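Local coordinates for succinoglycan biosynthesis protein (Bacillus cereus ATCC 14579, PDB 2QGM) that is of unestablished function but belongs to the erythromycin esterase-like family and may act as a hydrolase, although it is named for succinoglycan biosynthesis, at residues Y383-L388 and F434-T439; T342-N347 and F374-G379; E113-G118 and Q166-D171. One frame throughout, in Å; residues are numbered along the deposited sequence.

Overall arrangement
All three contacts reach the same mixed sheet. Contacts 1 and 2 are neighbours, with centres about 8 Å apart. They sit on neighbouring strands, 432-439 for contact 1 and 336-344 for contact 2, and His435 of contact 1 bonds to Thr342 of contact 2. Contact 3 lies at the other end of the sheet, its centre about 29 and 30 Å from theirs, and is closer to the middle of the chain. Contact 1 is partly buried: strand pairing carries it, with charged groups and water at one end. Contact 2 is buried and sets a helix against a strand through one threonine bond and apolar packing. Contact 3 is wholly buried and relies on backbone bonds and close glycines.

Contact 1: Y383-L388 and F434-T439; sequences YKMFLL and FHIRKT
Phe386 and His435 sit side by side on one face of an antiparallel strand pair, strands 385-389 and 432-439 of the mixed sheet. They form a hydrogen-bonded pair: His435 N donates to Phe386 O at 2.8 Å, and Phe386 N donates to His435 O at 3.1 Å. The two side chains point the same way. His435 CB lies over the face of the Phe386 ring, 3.9 Å from its centroid, in a CH-pi contact. Phe386 chi1 of 57° holds CG between the backbone N and the carbonyl carbon, and the end of the ring comes in toward His435. The imidazole itself meets the ring obliquely, with the planes at 47°. His435 ND1 is bonded to Thr342 OG1 on the next strand, which fixes the rotation of the imidazole. Leu378 packs on both rings.

The opposite face is apolar. The Leu387 side chain crosses that of Phe434 at a slant, and its CD2 touches Phe434 CB at 3.8 Å. The selenomethionine Met385 meets Ile436 more loosely, CG to CG2, while its selenium end leads away. Met92 of helix 87-104 covers Phe434 and Ile436 here.

The chain turns a corner at Arg437 and Lys438. Arg437 N still donates to Lys384 O, at 3.0 Å and nearly straight, with an N-H...O angle of 164°. The Arg437 side chain bends at chi3, and the backbone of Lys384 lies over one face of its guanidinium. Lys384 NZ and Arg437 NH1 are 4.5 Å apart, like charges whose closeness may be mildly unfavourable. The carbonyl of Val381 takes a hydrogen bond from Arg437 NH2. A water accepts from Arg437 NE at 3.0 Å and lies 2.8 Å from Tyr383 O, to which it probably donates.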
loop_
_atom_site.group_PDB
_atom_site.type_symbol
_atom_site.label_atom_id
_atom_site.label_comp_id
_atom_site.label_asym_id
_atom_site.label_seq_id
_atom_site.Cartn_x
_atom_site.Cartn_y
_atom_site.Cartn_z
ATOM N N TYR A 383 1.597 -27.228 -0.935
ATOM C CA TYR A 383 2.610 -26.344 -0.368
ATOM C C TYR A 383 1.854 -25.420 0.571
ATOM O O TYR A 383 0.843 -24.842 0.176
ATOM C CB TYR A 383 3.295 -25.486 -1.430
ATOM C CG TYR A 383 4.260 -26.217 -2.330
ATOM C CD1 TYR A 383 5.200 -27.103 -1.810
ATOM C CD2 TYR A 383 4.267 -25.981 -3.699
ATOM C CE1 TYR A 383 6.126 -27.732 -2.635
ATOM C CE2 TYR A 383 5.181 -26.603 -4.531
ATOM C CZ TYR A 383 6.110 -27.475 -3.998
ATOM O OH TYR A 383 7.021 -28.078 -4.835
ATOM N N LYS A 384 2.326 -25.289 1.805
ATOM C CA LYS A 384 1.670 -24.411 2.771
ATOM C C LYS A 384 1.818 -22.950 2.356
ATOM O O LYS A 384 0.941 -22.134 2.621
ATOM C CB LYS A 384 2.261 -24.622 4.165
ATOM C CG LYS A 384 1.807 -25.910 4.842
ATOM C CD LYS A 384 2.701 -26.225 6.028
ATOM C CE LYS A 384 2.144 -27.365 6.859
ATOM N NZ LYS A 384 1.784 -28.535 6.016
HETATM N N MSE A 385 2.934 -22.626 1.707
HETATM C CA MSE A 385 3.191 -21.265 1.234
HETATM C C MSE A 385 3.993 -21.317 -0.053
HETATM O O MSE A 385 4.908 -22.125 -0.187
HETATM C CB MSE A 385 3.992 -20.476 2.258
HETATM C CG MSE A 385 3.376 -20.425 3.622
HETATM SE SE MSE A 385 4.563 -19.481 4.773
HETATM C CE MSE A 385 5.843 -20.869 5.124
ATOM N N PHE A 386 3.662 -20.451 -1.001
ATOM C CA PHE A 386 4.382 -20.448 -2.253
ATOM C C PHE A 386 4.168 -19.198 -3.095
ATOM O O PHE A 386 3.224 -18.434 -2.874
ATOM C CB PHE A 386 4.004 -21.674 -3.088
ATOM C CG PHE A 386 2.536 -21.795 -3.374
ATOM C CD1 PHE A 386 1.681 -22.395 -2.447
ATOM C CD2 PHE A 386 2.008 -21.339 -4.583
ATOM C CE1 PHE A 386 0.320 -22.545 -2.717
ATOM C CE2 PHE A 386 0.647 -21.481 -4.866
ATOM C CZ PHE A 386 -0.200 -22.087 -3.932
ATOM N N LEU A 387 5.076 -18.991 -4.046
ATOM C CA LEU A 387 5.001 -17.875 -4.972
ATOM C C LEU A 387 4.512 -18.472 -6.269
ATOM O O LEU A 387 4.837 -19.614 -6.591
ATOM C CB LEU A 387 6.381 -17.273 -5.235
ATOM C CG LEU A 387 7.128 -16.643 -4.068
ATOM C CD1 LEU A 387 8.582 -16.428 -4.448
ATOM C CD2 LEU A 387 6.464 -15.336 -3.710
ATOM N N LEU A 388 3.738 -17.700 -7.019
ATOM C CA LEU A 388 3.237 -18.157 -8.303
ATOM C C LEU A 388 3.299 -16.988 -9.283
ATOM O O LEU A 388 2.674 -15.955 -9.055
ATOM C CB LEU A 388 1.793 -18.656 -8.164
ATOM C CG LEU A 388 1.239 -19.335 -9.412
ATOM C CD1 LEU A 388 2.070 -20.584 -9.663
ATOM C CD2 LEU A 388 -0.241 -19.693 -9.251
ATOM N N PHE A 434 1.629 -14.455 -3.664
ATOM C CA PHE A 434 2.284 -15.256 -2.639
ATOM C C PHE A 434 1.127 -15.779 -1.814
ATOM O O PHE A 434 0.324 -15.018 -1.265
ATOM C CB PHE A 434 3.314 -14.469 -1.795
ATOM C CG PHE A 434 2.744 -13.345 -0.959
ATOM C CD1 PHE A 434 2.486 -13.521 0.404
ATOM C CD2 PHE A 434 2.536 -12.090 -1.521
ATOM C CE1 PHE A 434 2.035 -12.456 1.193
ATOM C CE2 PHE A 434 2.086 -11.025 -0.741
ATOM C CZ PHE A 434 1.836 -11.204 0.615
ATOM N N HIS A 435 1.016 -17.100 -1.784
ATOM C CA HIS A 435 -0.059 -17.751 -1.067
ATOM C C HIS A 435 0.379 -18.288 0.286
ATOM O O HIS A 435 1.480 -18.827 0.427
ATOM C CB HIS A 435 -0.620 -18.905 -1.910
ATOM C CG HIS A 435 -1.861 -19.515 -1.349
ATOM N ND1 HIS A 435 -3.075 -18.860 -1.339
ATOM C CD2 HIS A 435 -2.080 -20.711 -0.748
ATOM C CE1 HIS A 435 -3.982 -19.621 -0.757
ATOM N NE2 HIS A 435 -3.402 -20.752 -0.388
ATOM N N ILE A 436 -0.481 -18.093 1.281
ATOM C CA ILE A 436 -0.269 -18.600 2.634
ATOM C C ILE A 436 -1.587 -19.296 2.961
ATOM O O ILE A 436 -2.577 -18.646 3.294
ATOM C CB ILE A 436 -0.024 -17.473 3.673
ATOM C CG1 ILE A 436 1.231 -16.680 3.303
ATOM C CG2 ILE A 436 0.118 -18.087 5.075
ATOM C CD1 ILE A 436 1.596 -15.583 4.295
ATOM N N ARG A 437 -1.608 -20.620 2.847
ATOM C CA ARG A 437 -2.833 -21.376 3.088
ATOM C C ARG A 437 -3.569 -20.995 4.371
ATOM O O ARG A 437 -4.705 -20.526 4.326
ATOM C CB ARG A 437 -2.531 -22.875 3.107
ATOM C CG ARG A 437 -3.766 -23.747 3.192
ATOM C CD ARG A 437 -3.374 -25.192 3.425
ATOM N NE ARG A 437 -2.589 -25.736 2.320
ATOM C CZ ARG A 437 -1.867 -26.847 2.401
ATOM N NH1 ARG A 437 -1.826 -27.527 3.538
ATOM N NH2 ARG A 437 -1.199 -27.286 1.342
ATOM N N LYS A 438 -2.933 -21.208 5.514
ATOM C CA LYS A 438 -3.569 -20.883 6.783
ATOM C C LYS A 438 -3.008 -19.625 7.422
ATOM O O LYS A 438 -1.791 -19.450 7.536
ATOM C CB LYS A 438 -3.448 -22.056 7.769
ATOM C CG LYS A 438 -4.223 -23.304 7.367
ATOM C CD LYS A 438 -4.197 -24.373 8.460
ATOM C CE LYS A 438 -5.008 -25.602 8.058
ATOM N NZ LYS A 438 -5.098 -26.610 9.163
ATOM N N THR A 439 -3.906 -18.737 7.828
ATOM C CA THR A 439 -3.503 -17.499 8.476
ATOM C C THR A 439 -4.258 -17.288 9.786
ATOM O O THR A 439 -5.271 -17.942 10.047
ATOM C CB THR A 439 -3.706 -16.294 7.532
ATOM O OG1 THR A 439 -4.991 -16.376 6.908
ATOM C CG2 THR A 439 -2.628 -16.293 6.453
HETATM O O HOH W 1 -1.813 -24.066 0.014
HETATM O O HOH W 2 0.076 -22.363 5.876
#

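Contact 2: T342-N347 and F374-G379; sequences TTTEGN and FNYTLG
Asn375 brings the first turn of helix 374-380 against strand 336-344; the axes of 342-344 and 374-379 are at 72°. Its backbone does the polar work. Asn375 O accepts a hydrogen bond from Thr344 OG1 at 2.8 Å, and from the other face of its carbonyl plane the helical N-H of Gly379. The threonine donor stands 37° out of that plane. The side chain of Asn375 lies beside the carbonyl of Thr343.

Tyr376 follows, and its ring comes back over Thr344. Thr344 CG2 sits on one ring face, 3.9 Å from the centroid, in a CH-pi contact. Thr344 has CG2 anti to its N and OG1 beside it (chi1 -61°), which splits the two branches between ring and carbonyl.

Leu378 points at the strand. Its CD1 reaches Thr342 CB at 3.7 Å, the two side chains crossing at about a right angle. Thr342 OG1 has its own partner, His435. Gly379 CA comes within 3.2 Å of Thr344 OG1.

The helix packs on a face of the mixed sheet, across neighbouring strands 432-439 and 336-344, with Leu378 also on Ile433, and leads into strand 385-389 of that sheet. Strand 404-408 packs on Phe374 and Asn375, and helix 37-48 on Thr377.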
loop_
_atom_site.group_PDB
_atom_site.type_symbol
_atom_site.label_atom_id
_atom_site.label_comp_id
_atom_site.label_asym_id
_atom_site.label_seq_id
_atom_site.Cartn_x
_atom_site.Cartn_y
_atom_site.Cartn_z
ATOM N N THR A 342 -2.657 -13.927 -1.248
ATOM C CA THR A 342 -3.776 -14.852 -1.175
ATOM C C THR A 342 -3.655 -15.780 0.028
ATOM O O THR A 342 -2.557 -16.155 0.438
ATOM C CB THR A 342 -3.908 -15.728 -2.466
ATOM O OG1 THR A 342 -2.676 -16.411 -2.736
ATOM C CG2 THR A 342 -4.270 -14.867 -3.667
ATOM N N THR A 343 -4.800 -16.107 0.613
ATOM C CA THR A 343 -4.848 -17.017 1.743
ATOM C C THR A 343 -6.115 -17.843 1.601
ATOM O O THR A 343 -7.059 -17.428 0.936
ATOM C CB THR A 343 -4.834 -16.268 3.094
ATOM O OG1 THR A 343 -4.766 -17.224 4.157
ATOM C CG2 THR A 343 -6.084 -15.415 3.256
ATOM N N THR A 344 -6.132 -19.016 2.219
ATOM C CA THR A 344 -7.290 -19.898 2.112
ATOM C C THR A 344 -8.266 -19.877 3.283
ATOM O O THR A 344 -9.463 -19.663 3.095
ATOM C CB THR A 344 -6.833 -21.353 1.889
ATOM O OG1 THR A 344 -6.095 -21.434 0.662
ATOM C CG2 THR A 344 -8.034 -22.288 1.812
ATOM N N GLU A 345 -7.753 -20.091 4.485
ATOM C CA GLU A 345 -8.602 -20.149 5.668
ATOM C C GLU A 345 -7.941 -19.588 6.924
ATOM O O GLU A 345 -6.728 -19.388 6.971
ATOM C CB GLU A 345 -9.005 -21.608 5.913
ATOM C CG GLU A 345 -7.808 -22.567 5.918
ATOM C CD GLU A 345 -8.206 -24.012 6.173
ATOM O OE1 GLU A 345 -8.695 -24.310 7.286
ATOM O OE2 GLU A 345 -8.017 -24.850 5.266
ATOM N N GLY A 346 -8.756 -19.343 7.942
ATOM C CA GLY A 346 -8.241 -18.820 9.190
ATOM C C GLY A 346 -9.051 -17.660 9.722
ATOM O O GLY A 346 -10.085 -17.296 9.162
ATOM N N ASN A 347 -8.582 -17.091 10.825
ATOM C CA ASN A 347 -9.236 -15.951 11.465
ATOM C C ASN A 347 -8.393 -14.706 11.206
ATOM O O ASN A 347 -7.188 -14.799 10.975
ATOM C CB ASN A 347 -9.338 -16.172 12.976
ATOM C CG ASN A 347 -10.362 -17.231 13.345
ATOM O OD1 ASN A 347 -10.358 -17.758 14.459
ATOM N ND2 ASN A 347 -11.254 -17.534 12.416
ATOM N N PHE A 374 -10.344 -18.815 -6.317
ATOM C CA PHE A 374 -8.941 -19.092 -6.617
ATOM C C PHE A 374 -8.302 -19.523 -5.302
ATOM O O PHE A 374 -7.437 -20.393 -5.270
ATOM C CB PHE A 374 -8.229 -17.822 -7.102
ATOM C CG PHE A 374 -8.697 -17.329 -8.436
ATOM C CD1 PHE A 374 -8.355 -18.005 -9.605
ATOM C CD2 PHE A 374 -9.469 -16.174 -8.531
ATOM C CE1 PHE A 374 -8.774 -17.536 -10.849
ATOM C CE2 PHE A 374 -9.893 -15.695 -9.768
ATOM C CZ PHE A 374 -9.542 -16.381 -10.931
ATOM N N ASN A 375 -8.753 -18.894 -4.218
ATOM C CA ASN A 375 -8.235 -19.149 -2.879
ATOM C C ASN A 375 -8.327 -20.586 -2.400
ATOM O O ASN A 375 -7.368 -21.126 -1.851
ATOM C CB ASN A 375 -8.936 -18.226 -1.889
ATOM C CG ASN A 375 -8.675 -16.767 -2.188
ATOM O OD1 ASN A 375 -7.714 -16.177 -1.690
ATOM N ND2 ASN A 375 -9.516 -16.181 -3.028
ATOM N N TYR A 376 -9.476 -21.216 -2.592
ATOM C CA TYR A 376 -9.598 -22.587 -2.142
ATOM C C TYR A 376 -8.840 -23.560 -3.024
ATOM O O TYR A 376 -8.359 -24.584 -2.546
ATOM C CB TYR A 376 -11.074 -22.954 -1.986
ATOM C CG TYR A 376 -11.521 -22.681 -0.566
ATOM C CD1 TYR A 376 -11.278 -23.611 0.442
ATOM C CD2 TYR A 376 -12.068 -21.450 -0.204
ATOM C CE1 TYR A 376 -11.552 -23.325 1.777
ATOM C CE2 TYR A 376 -12.347 -21.150 1.130
ATOM C CZ TYR A 376 -12.082 -22.092 2.114
ATOM O OH TYR A 376 -12.306 -21.795 3.437
ATOM N N THR A 377 -8.705 -23.228 -4.303
ATOM C CA THR A 377 -7.959 -24.087 -5.216
ATOM C C THR A 377 -6.482 -24.005 -4.829
ATOM O O THR A 377 -5.764 -25.002 -4.850
ATOM C CB THR A 377 -8.123 -23.641 -6.691
ATOM O OG1 THR A 377 -9.497 -23.764 -7.084
ATOM C CG2 THR A 377 -7.267 -24.504 -7.605
ATOM N N LEU A 378 -6.035 -22.808 -4.461
ATOM C CA LEU A 378 -4.647 -22.611 -4.059
ATOM C C LEU A 378 -4.357 -23.394 -2.782
ATOM O O LEU A 378 -3.236 -23.865 -2.568
ATOM C CB LEU A 378 -4.365 -21.122 -3.830
ATOM C CG LEU A 378 -4.284 -20.221 -5.069
ATOM C CD1 LEU A 378 -4.182 -18.754 -4.630
ATOM C CD2 LEU A 378 -3.076 -20.611 -5.912
ATOM N N GLY A 379 -5.379 -23.531 -1.937
ATOM C CA GLY A 379 -5.223 -24.255 -0.688
ATOM C C GLY A 379 -5.021 -25.743 -0.903
ATOM O O GLY A 379 -4.493 -26.435 -0.031
#

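Contact 3: E113-G118 and Q166-D171; sequences EDWGNG and QFIGLD
Trp115 N donates to Asp171 O at 2.8 Å, with an N-H...O angle of 151°. The same oxygen also takes a CA-H...O contact from Asp114. One step earlier, Asp171 N donates to Glu113 O at 2.9 Å, from well above the carbonyl plane. Together these bonds make a short parallel bridge of Asp114 with Asp171, just where the chain leaves strand 108-111 and enters helix 115-127. The arrangement is a strand-to-helix junction held against the neighbouring strand 166-171.

The side chains leave the bridge in different directions, but the end of Asp114 turns back; the two carboxylate planes are 77° apart. Asp114 OD1 rests against Asp171 CB at 3.3 Å and is bonded to Lys173 N. Asp171 OD1 is bonded to His282.

Trp115 has CG anti to its N (chi1 -178°), which brings the indole against the strand at Gly169 and Ile168. Its CE3 comes obliquely to 3.2 Å from Gly169 O, and CZ3 touches Ile168 CG2. A water over one indole face joins Trp115 O to Gly169 N, satisfying that strand N-H. Trp115 NE1 is held by Thr259.

Glycine then meets glycine. Gly118 and Gly169 have CA atoms 3.9 Å apart, and with no side chain on either the helix can lie directly on the strand. Phe167 CD1 borders Gly118 CA.

Strand 166-171 is the outermost strand at this end of the sheet and is bonded along its backbone to strand 108-111. Helix 276-297 packs on Ile168 and Leu170, and helix 253-269 on Trp115 and Ile168.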
loop_
_atom_site.group_PDB
_atom_site.type_symbol
_atom_site.label_atom_id
_atom_site.label_comp_id
_atom_site.label_asym_id
_atom_site.label_seq_id
_atom_site.Cartn_x
_atom_site.Cartn_y
_atom_site.Cartn_z
ATOM N N GLU A 113 -0.720 4.730 4.164
ATOM C CA GLU A 113 -0.820 5.360 5.480
ATOM C C GLU A 113 -0.790 6.852 5.156
ATOM O O GLU A 113 -0.200 7.260 4.156
ATOM C CB GLU A 113 0.384 4.957 6.343
ATOM C CG GLU A 113 0.470 5.630 7.720
ATOM C CD GLU A 113 -0.775 5.424 8.558
ATOM O OE1 GLU A 113 -1.630 6.338 8.616
ATOM O OE2 GLU A 113 -0.901 4.343 9.165
ATOM N N ASP A 114 -1.437 7.662 5.983
ATOM C CA ASP A 114 -1.500 9.092 5.714
ATOM C C ASP A 114 -0.155 9.804 5.629
ATOM O O ASP A 114 0.787 9.503 6.368
ATOM C CB ASP A 114 -2.404 9.793 6.731
ATOM C CG ASP A 114 -3.840 9.270 6.698
ATOM O OD1 ASP A 114 -4.274 8.768 5.636
ATOM O OD2 ASP A 114 -4.539 9.372 7.731
ATOM N N TRP A 115 -0.090 10.756 4.703
ATOM C CA TRP A 115 1.106 11.555 4.449
ATOM C C TRP A 115 1.784 12.007 5.745
ATOM O O TRP A 115 2.977 11.754 5.957
ATOM C CB TRP A 115 0.725 12.768 3.589
ATOM C CG TRP A 115 1.905 13.620 3.250
ATOM C CD1 TRP A 115 2.372 14.687 3.951
ATOM C CD2 TRP A 115 2.836 13.401 2.183
ATOM N NE1 TRP A 115 3.540 15.149 3.392
ATOM C CE2 TRP A 115 3.848 14.375 2.304
ATOM C CE3 TRP A 115 2.912 12.470 1.134
ATOM C CZ2 TRP A 115 4.935 14.448 1.416
ATOM C CZ3 TRP A 115 3.992 12.540 0.250
ATOM C CH2 TRP A 115 4.987 13.525 0.399
ATOM N N GLY A 116 1.013 12.654 6.616
ATOM C CA GLY A 116 1.543 13.136 7.883
ATOM C C GLY A 116 2.174 12.069 8.760
ATOM O O GLY A 116 3.221 12.295 9.380
ATOM N N ASN A 117 1.524 10.913 8.838
ATOM C CA ASN A 117 2.039 9.796 9.632
ATOM C C ASN A 117 3.331 9.338 8.982
ATOM O O ASN A 117 4.275 8.930 9.660
ATOM C CB ASN A 117 1.033 8.652 9.646
ATOM C CG ASN A 117 -0.140 8.930 10.564
ATOM O OD1 ASN A 117 -1.198 8.312 10.448
ATOM N ND2 ASN A 117 0.054 9.850 11.507
ATOM N N GLY A 118 3.370 9.425 7.657
ATOM C CA GLY A 118 4.562 9.030 6.926
ATOM C C GLY A 118 5.765 9.869 7.313
ATOM O O GLY A 118 6.860 9.336 7.484
ATOM N N GLN A 166 13.610 5.292 2.536
ATOM C CA GLN A 166 12.755 6.448 2.756
ATOM C C GLN A 166 11.352 5.911 3.017
ATOM O O GLN A 166 10.880 5.018 2.312
ATOM C CB GLN A 166 12.741 7.349 1.512
ATOM C CG GLN A 166 14.090 7.996 1.186
ATOM C CD GLN A 166 14.576 8.923 2.285
ATOM O OE1 GLN A 166 13.822 9.759 2.787
ATOM N NE2 GLN A 166 15.846 8.791 2.654
ATOM N N PHE A 167 10.692 6.434 4.043
ATOM C CA PHE A 167 9.333 6.007 4.340
ATOM C C PHE A 167 8.418 7.105 3.817
ATOM O O PHE A 167 8.605 8.281 4.156
ATOM C CB PHE A 167 9.133 5.844 5.850
ATOM C CG PHE A 167 7.856 5.143 6.208
ATOM C CD1 PHE A 167 6.619 5.741 5.955
ATOM C CD2 PHE A 167 7.884 3.867 6.750
ATOM C CE1 PHE A 167 5.429 5.063 6.236
ATOM C CE2 PHE A 167 6.704 3.182 7.035
ATOM C CZ PHE A 167 5.472 3.777 6.778
ATOM N N ILE A 168 7.453 6.724 2.982
ATOM C CA ILE A 168 6.512 7.678 2.407
ATOM C C ILE A 168 5.075 7.266 2.732
ATOM O O ILE A 168 4.692 6.115 2.508
ATOM C CB ILE A 168 6.637 7.743 0.855
ATOM C CG1 ILE A 168 8.059 8.111 0.440
ATOM C CG2 ILE A 168 5.630 8.726 0.290
ATOM C CD1 ILE A 168 8.925 6.912 0.148
ATOM N N GLY A 169 4.295 8.205 3.262
ATOM C CA GLY A 169 2.894 7.939 3.561
ATOM C C GLY A 169 2.108 8.399 2.346
ATOM O O GLY A 169 1.978 9.597 2.103
ATOM N N LEU A 170 1.593 7.448 1.575
ATOM C CA LEU A 170 0.864 7.746 0.340
ATOM C C LEU A 170 -0.522 8.350 0.483
ATOM O O LEU A 170 -0.949 9.132 -0.371
ATOM C CB LEU A 170 0.692 6.468 -0.481
ATOM C CG LEU A 170 1.907 5.656 -0.918
ATOM C CD1 LEU A 170 1.418 4.334 -1.500
ATOM C CD2 LEU A 170 2.718 6.434 -1.937
ATOM N N ASP A 171 -1.216 7.963 1.546
ATOM C CA ASP A 171 -2.598 8.372 1.778
ATOM C C ASP A 171 -2.905 9.796 2.194
ATOM O O ASP A 171 -2.047 10.547 2.673
ATOM C CB ASP A 171 -3.264 7.413 2.771
ATOM C CG ASP A 171 -4.586 6.858 2.252
ATOM O OD1 ASP A 171 -5.294 7.587 1.528
ATOM O OD2 ASP A 171 -4.919 5.700 2.579
HETATM O O HOH W 3 4.628 11.169 3.767
#